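Local coordinates for protein adenylation domain (Streptomyces sp., PDB 5N9X) that belongs to the ANL superfamily of AMP-binding enzymes, in which a large AMP-binding domain is followed by a small C-terminal domain, and binds adenosine-5'-triphosphate and threonine, at residues A108-D113 with I164-G169; E373-L376 with L381-E384; D99-P104 with R510-K515. All blocks are in the same frame, centred on the assembly; numbering follows the deposited sequence.

Interaction 1: residues A108-D113 with I164-G169. With ATP (adenosine-5'-triphosphate), chain D.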
# COMPACT_ATOMS: atom_id res chain seq x y z
N ALA A 108 15.49 -11.99 7.96
CA ALA A 108 16.57 -11.99 8.94
C ALA A 108 16.90 -10.60 9.42
O ALA A 108 17.15 -10.40 10.59
CB ALA A 108 17.80 -12.65 8.36
N PHE A 109 16.88 -9.63 8.50
CA PHE A 109 17.18 -8.26 8.87
C PHE A 109 16.10 -7.61 9.69
O PHE A 109 16.39 -6.92 10.67
CB PHE A 109 17.42 -7.39 7.65
CG PHE A 109 17.54 -5.93 8.00
CD1 PHE A 109 18.70 -5.45 8.59
CD2 PHE A 109 16.49 -5.05 7.76
CE1 PHE A 109 18.82 -4.12 8.93
CE2 PHE A 109 16.60 -3.72 8.10
CZ PHE A 109 17.77 -3.25 8.68
N ILE A 110 14.86 -7.78 9.24
CA ILE A 110 13.70 -7.23 9.92
C ILE A 110 13.52 -7.86 11.30
O ILE A 110 13.25 -7.15 12.27
CB ILE A 110 12.39 -7.44 9.10
CG1 ILE A 110 12.38 -6.52 7.88
CG2 ILE A 110 11.16 -7.19 9.95
CD1 ILE A 110 11.54 -7.05 6.78
N VAL A 111 13.66 -9.19 11.38
CA VAL A 111 13.58 -9.88 12.67
C VAL A 111 14.51 -9.22 13.68
O VAL A 111 14.10 -8.91 14.81
CB VAL A 111 13.93 -11.39 12.56
CG1 VAL A 111 14.15 -11.98 13.96
CG2 VAL A 111 12.84 -12.14 11.80
N THR A 112 15.76 -8.98 13.27
CA THR A 112 16.75 -8.33 14.14
C THR A 112 16.50 -6.82 14.32
O THR A 112 16.61 -6.31 15.45
CB THR A 112 18.18 -8.53 13.60
OG1 THR A 112 18.38 -9.91 13.25
CG2 THR A 112 19.20 -8.10 14.63
N ASP A 113 16.17 -6.11 13.25
CA ASP A 113 15.93 -4.66 13.36
C ASP A 113 14.74 -4.36 14.26
O ASP A 113 14.76 -3.42 15.05
CB ASP A 113 15.69 -4.03 11.97
CG ASP A 113 15.70 -2.49 12.02
OD1 ASP A 113 16.74 -1.91 12.37
OD2 ASP A 113 14.66 -1.87 11.68
N ILE A 164 4.13 -2.73 12.59
CA ILE A 164 5.35 -2.21 12.08
C ILE A 164 5.59 -2.83 10.72
O ILE A 164 5.88 -4.02 10.57
CB ILE A 164 6.51 -2.47 13.03
CG1 ILE A 164 6.33 -1.58 14.23
CG2 ILE A 164 7.84 -2.17 12.34
CD1 ILE A 164 6.87 -2.13 15.45
N ILE A 165 5.39 -1.98 9.73
CA ILE A 165 5.49 -2.36 8.35
C ILE A 165 6.75 -1.72 7.78
O ILE A 165 7.08 -0.58 8.11
CB ILE A 165 4.22 -1.94 7.60
CG1 ILE A 165 3.23 -3.11 7.66
CG2 ILE A 165 4.54 -1.54 6.17
CD1 ILE A 165 1.94 -2.91 6.88
N TYR A 166 7.48 -2.49 7.00
CA TYR A 166 8.75 -2.03 6.45
C TYR A 166 8.59 -1.51 5.04
O TYR A 166 8.01 -2.16 4.18
CB TYR A 166 9.79 -3.16 6.50
CG TYR A 166 10.49 -3.21 7.83
CD1 TYR A 166 9.84 -3.65 8.97
CD2 TYR A 166 11.81 -2.79 7.94
CE1 TYR A 166 10.49 -3.68 10.18
CE2 TYR A 166 12.46 -2.82 9.14
CZ TYR A 166 11.80 -3.27 10.26
OH TYR A 166 12.44 -3.29 11.46
N THR A 167 9.07 -0.29 4.84
CA THR A 167 9.06 0.33 3.53
C THR A 167 10.43 0.18 2.87
O THR A 167 11.42 -0.18 3.52
CB THR A 167 8.65 1.80 3.62
OG1 THR A 167 9.69 2.58 4.23
CG2 THR A 167 7.35 1.94 4.40
N SER A 168 10.47 0.44 1.57
CA SER A 168 11.70 0.33 0.80
C SER A 168 12.64 1.49 1.09
O SER A 168 12.26 2.66 0.96
CB SER A 168 11.39 0.28 -0.69
OG SER A 168 10.57 1.36 -1.05
N GLY A 169 13.83 1.13 1.56
CA GLY A 169 14.92 2.07 1.65
C GLY A 169 15.75 2.00 0.39
O GLY A 169 16.37 1.00 0.10
PG ATP D . 8.99 4.77 1.27
O1G ATP D . 9.15 6.22 0.85
O2G ATP D . 10.28 4.06 1.57
O3G ATP D . 8.00 4.54 2.40
PB ATP D . 6.96 3.93 -0.67
O1B ATP D . 6.85 5.32 -1.29
O2B ATP D . 6.58 2.72 -1.46
O3B ATP D . 8.47 3.92 -0.06
PA ATP D . 4.64 3.65 0.82
O1A ATP D . 4.18 4.43 2.03
O2A ATP D . 4.19 2.20 0.69
O3A ATP D . 6.22 3.77 0.75
O5' ATP D . 4.33 4.42 -0.59
C5' ATP D . 3.77 5.73 -0.70
C4' ATP D . 4.26 6.40 -1.99
O4' ATP D . 3.47 6.01 -3.10
C3' ATP D . 4.28 7.91 -1.95
O3' ATP D . 5.64 8.31 -1.81
C2' ATP D . 3.74 8.37 -3.29
O2' ATP D . 4.84 8.78 -4.09
C1' ATP D . 3.13 7.13 -3.92
N9 ATP D . 1.64 7.23 -4.00
C8 ATP D . 0.77 6.66 -3.13
N7 ATP D . -0.52 6.91 -3.45
C5 ATP D . -0.50 7.65 -4.57
C6 ATP D . -1.54 8.25 -5.44
N6 ATP D . -2.84 8.09 -5.15
N1 ATP D . -1.13 8.95 -6.51
C2 ATP D . 0.18 9.12 -6.76
N3 ATP D . 1.20 8.60 -6.03
C4 ATP D . 0.92 7.87 -4.93
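Tyr-166 reaches out from strand 161-167 to helix 104-114 and meets three residues there: Ile-110 over one ring face, Asp-113 at the phenol end and Phe-109 at greater distance. The ring carries most of the contact. CG1 of Ile-110 stands almost exactly above its centre, 3.7 Å from the centroid of the Tyr-166 ring and nearly on the ring normal, a CH-pi contact. The other branch, CG2 of Ile-110, lies 3.6 Å from CE1 of Tyr-166, so both arms of the isoleucine spread over the same face while the two side chains run past each other in opposite directions. At the far end the hydroxyl OH of Tyr-166 donates a short hydrogen bond of 2.6 Å to OD2 of Asp-113. The carboxylate oxygen lies in the plane of the ring and accepts through its anti lone pair, although the carboxylate itself is turned 75° from that plane. Phe-109 adds a looser apolar touch, its CE2 being 4.4 Å from CE2 of Tyr-166.

Asp-113 is placed for this by a CG anti to its backbone N (chi1 -169°), and its second oxygen, OD1, forms a salt bridge with Arg-378. The carboxylate is therefore held from both oxygens, which should favour its charged form.

Immediately after Tyr-166 the strand enters the ATP pocket: OG1 of Thr-167 donates a 3.1 Å hydrogen bond to O2G of the gamma phosphate. The phosphate-binding end of the strand is thus continuous with the residue packed on the helix.

The axes of 108-113 and 164-167 approach to 10.9 Å, their N-to-C directions 132° apart. Beside helix 104-114, Val-96 of strand 94-97 also packs on Ile-110, and strand 175-180 pairs antiparallel with strand 161-167.

Interaction 2: residues E373-L376 with L381-E384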
# COMPACT_ATOMS: atom_id res chain seq x y z
N GLU A 373 4.79 8.14 14.50
CA GLU A 373 5.72 8.79 15.42
C GLU A 373 7.16 8.71 14.95
O GLU A 373 8.07 8.86 15.76
CB GLU A 373 5.61 8.16 16.82
CG GLU A 373 4.26 8.31 17.49
CD GLU A 373 3.88 9.75 17.83
OE1 GLU A 373 4.57 10.70 17.39
OE2 GLU A 373 2.85 9.93 18.53
N GLY A 374 7.38 8.49 13.66
CA GLY A 374 8.72 8.43 13.11
C GLY A 374 9.20 7.01 12.86
O GLY A 374 8.55 6.05 13.28
N TYR A 375 10.33 6.87 12.18
CA TYR A 375 10.87 5.56 11.86
C TYR A 375 11.38 4.84 13.09
O TYR A 375 11.69 5.47 14.11
CB TYR A 375 11.98 5.67 10.81
CG TYR A 375 11.48 6.29 9.54
CD1 TYR A 375 10.62 5.60 8.70
CD2 TYR A 375 11.84 7.58 9.18
CE1 TYR A 375 10.15 6.17 7.55
CE2 TYR A 375 11.37 8.16 8.03
CZ TYR A 375 10.53 7.44 7.22
OH TYR A 375 10.07 8.01 6.08
N LEU A 376 11.44 3.52 12.98
CA LEU A 376 12.07 2.68 13.98
C LEU A 376 13.59 2.63 13.76
O LEU A 376 14.05 2.28 12.67
CB LEU A 376 11.47 1.27 13.94
CG LEU A 376 12.06 0.24 14.91
CD1 LEU A 376 11.25 0.27 16.20
CD2 LEU A 376 12.05 -1.15 14.28
N LEU A 381 16.99 10.08 10.03
CA LEU A 381 15.94 10.20 9.02
C LEU A 381 14.65 10.74 9.63
O LEU A 381 13.95 11.55 9.02
CB LEU A 381 15.67 8.86 8.34
CG LEU A 381 15.17 9.13 6.93
CD1 LEU A 381 16.29 9.72 6.08
CD2 LEU A 381 14.59 7.88 6.28
N THR A 382 14.34 10.31 10.85
CA THR A 382 13.14 10.80 11.51
C THR A 382 13.25 12.29 11.72
O THR A 382 12.32 13.04 11.44
CB THR A 382 12.92 10.12 12.86
OG1 THR A 382 12.79 8.71 12.64
CG2 THR A 382 11.65 10.66 13.50
N ALA A 383 14.40 12.71 12.23
CA ALA A 383 14.73 14.11 12.42
C ALA A 383 14.44 14.94 11.17
O ALA A 383 13.91 16.04 11.28
CB ALA A 383 16.20 14.26 12.83
N GLU A 384 14.79 14.42 10.00
CA GLU A 384 14.64 15.15 8.75
C GLU A 384 13.22 15.24 8.21
O GLU A 384 12.81 16.28 7.70
CB GLU A 384 15.51 14.53 7.66
CG GLU A 384 16.98 14.63 7.89
CD GLU A 384 17.74 13.67 7.01
OE1 GLU A 384 18.91 13.35 7.34
OE2 GLU A 384 17.15 13.20 6.01
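Leu-381 and Thr-382, on successive positions of helix 379-385, face the loop residues Tyr-375 and Gly-374. Leu-381 comes first and makes the apolar part of the contact. Its CG lies roughly anti to the backbone N (chi1 -151°), which carries the isobutyl end toward the ring, with CD2 as the branch that touches: CD2 of Leu-381 lies 3.7 Å from CE2 of Tyr-375. The two side chains cross at a slant, the methyl meeting the CD2-CE2 side of the ring. Lys-175 of strand 175-180 touches both Leu-381 and Tyr-375.

The phenol end of Tyr-375 has its polar partners elsewhere: its OH is hydrogen-bonded to Glu-315, Arg-385 and Tyr-402. This fixes the far end of the ring while Leu-381 packs lower down.

The segments belong to a short loop-to-helix connection that follows strand 362-367 of the large mixed sheet. Only four residues separate them, so the chain folds back on itself and brings the start of the helix against the loop it has just left. Tyr-375 lies near the nucleotide, its side chain and the bound ATP being about 5 Å apart between nearest atoms.

At Thr-382 the contact turns from side chain to backbone. Its OG1 accepts a weak hydrogen bond from the backbone N of Tyr-375 at 3.1 Å, bent to 133° at the hydrogen. The same hydroxyl is hydrogen-bonded to the carbonyl O of Arg-378, one turn back along the chain, and so bridges helix and loop. Its other branch, CG2 of Thr-382, rests 3.7 Å from CA of Gly-374. The glycine has a positive phi (102°) and lays its CA directly against that methyl, with CA of Gly-374 and CA of Thr-382 5.3 Å apart.

Interaction 3: residues D99-P104 with R510-K515. With ATP (adenosine-5'-triphosphate), chain D; THR (threonine), chain C.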
# COMPACT_ATOMS: atom_id res chain seq x y z
N ASP A 99 6.36 -11.06 4.72
CA ASP A 99 5.73 -11.73 3.61
C ASP A 99 6.60 -12.91 3.21
O ASP A 99 7.81 -12.77 3.11
CB ASP A 99 5.54 -10.79 2.42
CG ASP A 99 4.71 -11.43 1.34
OD1 ASP A 99 5.24 -12.31 0.66
OD2 ASP A 99 3.53 -11.06 1.17
N ILE A 100 6.01 -14.07 2.96
CA ILE A 100 6.81 -15.27 2.73
C ILE A 100 7.58 -15.30 1.37
O ILE A 100 8.56 -16.02 1.24
CB ILE A 100 5.93 -16.53 2.91
CG1 ILE A 100 5.47 -16.62 4.37
CG2 ILE A 100 6.68 -17.80 2.57
CD1 ILE A 100 4.51 -17.75 4.68
N ARG A 101 7.19 -14.48 0.38
CA ARG A 101 8.04 -14.36 -0.81
C ARG A 101 9.19 -13.39 -0.55
O ARG A 101 10.04 -13.18 -1.41
CB ARG A 101 7.27 -13.91 -2.08
CG ARG A 101 5.97 -13.23 -1.83
CD ARG A 101 5.00 -13.21 -2.98
NE ARG A 101 3.84 -12.41 -2.59
CZ ARG A 101 3.71 -11.11 -2.81
NH1 ARG A 101 4.64 -10.44 -3.50
NH2 ARG A 101 2.63 -10.49 -2.38
N ASN A 102 9.24 -12.81 0.65
CA ASN A 102 10.42 -12.04 1.02
C ASN A 102 11.62 -12.98 1.14
O ASN A 102 11.53 -14.02 1.79
CB ASN A 102 10.20 -11.31 2.35
CG ASN A 102 9.56 -9.94 2.19
OD1 ASN A 102 9.41 -9.42 1.08
ND2 ASN A 102 9.17 -9.36 3.32
N PRO A 103 12.75 -12.61 0.50
CA PRO A 103 13.99 -13.37 0.60
C PRO A 103 14.47 -13.50 2.04
O PRO A 103 14.45 -12.51 2.78
CB PRO A 103 14.98 -12.54 -0.24
CG PRO A 103 14.41 -11.16 -0.25
CD PRO A 103 12.92 -11.36 -0.25
N PRO A 104 14.90 -14.70 2.43
CA PRO A 104 15.39 -15.04 3.76
C PRO A 104 16.27 -13.96 4.41
O PRO A 104 16.15 -13.76 5.62
CB PRO A 104 16.19 -16.32 3.52
CG PRO A 104 15.51 -16.96 2.37
CD PRO A 104 15.06 -15.82 1.49
N ARG A 510 9.13 -7.00 -8.92
CA ARG A 510 8.09 -6.44 -8.06
C ARG A 510 8.41 -6.61 -6.58
O ARG A 510 8.70 -7.72 -6.15
CB ARG A 510 6.75 -7.15 -8.32
CG ARG A 510 6.21 -7.09 -9.73
CD ARG A 510 5.67 -5.74 -10.13
NE ARG A 510 5.20 -5.79 -11.50
CZ ARG A 510 4.84 -4.72 -12.20
NH1 ARG A 510 4.84 -3.53 -11.63
NH2 ARG A 510 4.45 -4.85 -13.46
N THR A 511 8.32 -5.52 -5.81
CA THR A 511 8.28 -5.59 -4.35
C THR A 511 6.89 -6.15 -3.95
O THR A 511 5.97 -6.16 -4.76
CB THR A 511 8.54 -4.22 -3.68
OG1 THR A 511 7.90 -3.19 -4.44
CG2 THR A 511 10.03 -3.91 -3.63
N ILE A 512 6.75 -6.62 -2.71
CA ILE A 512 5.57 -7.40 -2.32
C ILE A 512 4.25 -6.60 -2.35
O ILE A 512 3.18 -7.20 -2.34
CB ILE A 512 5.74 -8.02 -0.92
CG1 ILE A 512 6.05 -6.95 0.10
CG2 ILE A 512 6.83 -9.09 -0.92
CD1 ILE A 512 6.42 -7.50 1.45
N ASN A 513 4.35 -5.28 -2.39
CA ASN A 513 3.19 -4.41 -2.57
C ASN A 513 2.75 -4.29 -4.03
O ASN A 513 1.93 -3.42 -4.37
CB ASN A 513 3.48 -3.01 -2.02
CG ASN A 513 4.62 -2.28 -2.77
OD1 ASN A 513 5.19 -2.80 -3.74
ND2 ASN A 513 4.95 -1.08 -2.30
N GLY A 514 3.34 -5.10 -4.91
CA GLY A 514 3.06 -5.04 -6.33
C GLY A 514 3.63 -3.87 -7.15
O GLY A 514 3.41 -3.82 -8.37
N LYS A 515 4.34 -2.93 -6.52
CA LYS A 515 5.00 -1.88 -7.30
C LYS A 515 6.29 -2.38 -7.99
O LYS A 515 6.89 -3.39 -7.58
CB LYS A 515 5.33 -0.66 -6.43
CG LYS A 515 4.12 0.01 -5.84
CD LYS A 515 4.53 1.05 -4.81
CE LYS A 515 3.37 1.40 -3.91
NZ LYS A 515 3.69 2.51 -2.99
PG ATP D . 8.99 4.77 1.27
O1G ATP D . 9.15 6.22 0.85
O2G ATP D . 10.28 4.06 1.57
O3G ATP D . 8.00 4.54 2.40
PB ATP D . 6.96 3.93 -0.67
O1B ATP D . 6.85 5.32 -1.29
O2B ATP D . 6.58 2.72 -1.46
O3B ATP D . 8.47 3.92 -0.06
PA ATP D . 4.64 3.65 0.82
O1A ATP D . 4.18 4.43 2.03
O2A ATP D . 4.19 2.20 0.69
O3A ATP D . 6.22 3.77 0.75
O5' ATP D . 4.33 4.42 -0.59
C5' ATP D . 3.77 5.73 -0.70
C4' ATP D . 4.26 6.40 -1.99
O4' ATP D . 3.47 6.01 -3.10
C3' ATP D . 4.28 7.91 -1.95
O3' ATP D . 5.64 8.31 -1.81
C2' ATP D . 3.74 8.37 -3.29
O2' ATP D . 4.84 8.78 -4.09
C1' ATP D . 3.13 7.13 -3.92
N9 ATP D . 1.64 7.23 -4.00
C8 ATP D . 0.77 6.66 -3.13
N7 ATP D . -0.52 6.91 -3.45
C5 ATP D . -0.50 7.65 -4.57
C6 ATP D . -1.54 8.25 -5.44
N6 ATP D . -2.84 8.09 -5.15
N1 ATP D . -1.13 8.95 -6.51
C2 ATP D . 0.18 9.12 -6.76
N3 ATP D . 1.20 8.60 -6.03
C4 ATP D . 0.92 7.87 -4.93
N THR C . -0.09 3.20 1.77
CA THR C . 0.02 2.54 0.46
C THR C . 1.36 2.93 -0.10
O THR C . 1.91 2.45 -1.11
CB THR C . -1.08 2.98 -0.54
OG1 THR C . -1.18 4.42 -0.56
CG2 THR C . -2.42 2.36 -0.15
OXT THR C . 1.88 3.82 0.55
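The loop that carries the pocket lysine of the C-terminal domain, residues 510-515, docks here on the loop 99-104 of the AMP-binding domain, each loop being built round a type I beta turn. Ile-512 is the centre of the contact. Its CD1 packs against CB of Asp-99 at 3.5 Å, and its CG2 against the amide oxygen OD1 of Asn-102 at 3.3 Å, the two side chains crossing at about a right angle. CG1 of Ile-512 lies between its own backbone N and carbonyl carbon; this chi1 of 56° turns CG2 to the 99-104 loop, and the extended chi2 carries CD1 on to Asp-99. Arg-101 stretches its chain across the isoleucine, so that CG2 of Ile-512 sits over one face of the guanidinium, 3.6 Å from NH1 of Arg-101. NH2 of Arg-101 also makes a weak hydrogen bond of 3.3 Å to the carbonyl O of Ile-512.

Within the turn, OD1 of Asn-513 accepts from OG1 of Thr-511 and from the backbone N of Lys-515, which approach from opposite faces of the amide plane. The second bond closes an Asx turn. From there Lys-515 runs out extended, and its NZ gives a 2.6 Å hydrogen bond to O of the bound threonine and a weak one to O2B of ATP.

Asp-99 is tied through OD2 to Ser-208. The 99-104 loop joins strand 94-97 to helix 104-114, whereas 510-515 lies between strand 501-505 and helix 518-528.

Overall arrangement
Along the chain, interaction 3 spans the longest separation, from 99-104 to 510-515, and within that span come interaction 1 and then interaction 2. Helix 104-114 follows directly on the loop of interaction 3 and supplies the first segment of interaction 1, their centres being 12 Å apart. Interactions 1 and 2 touch, CD2 of Leu-376 lying 3.6 Å from OH of Tyr-166, with centres about 14 Å apart; interactions 2 and 3 are about 24 Å apart between centres, with no touch. Thr-167 and Lys-515 reach ATP from the AMP-binding and C-terminal domains respectively, so the domain contact and the strand leading to the nucleotide lie next to the same piece of chain, 99-114.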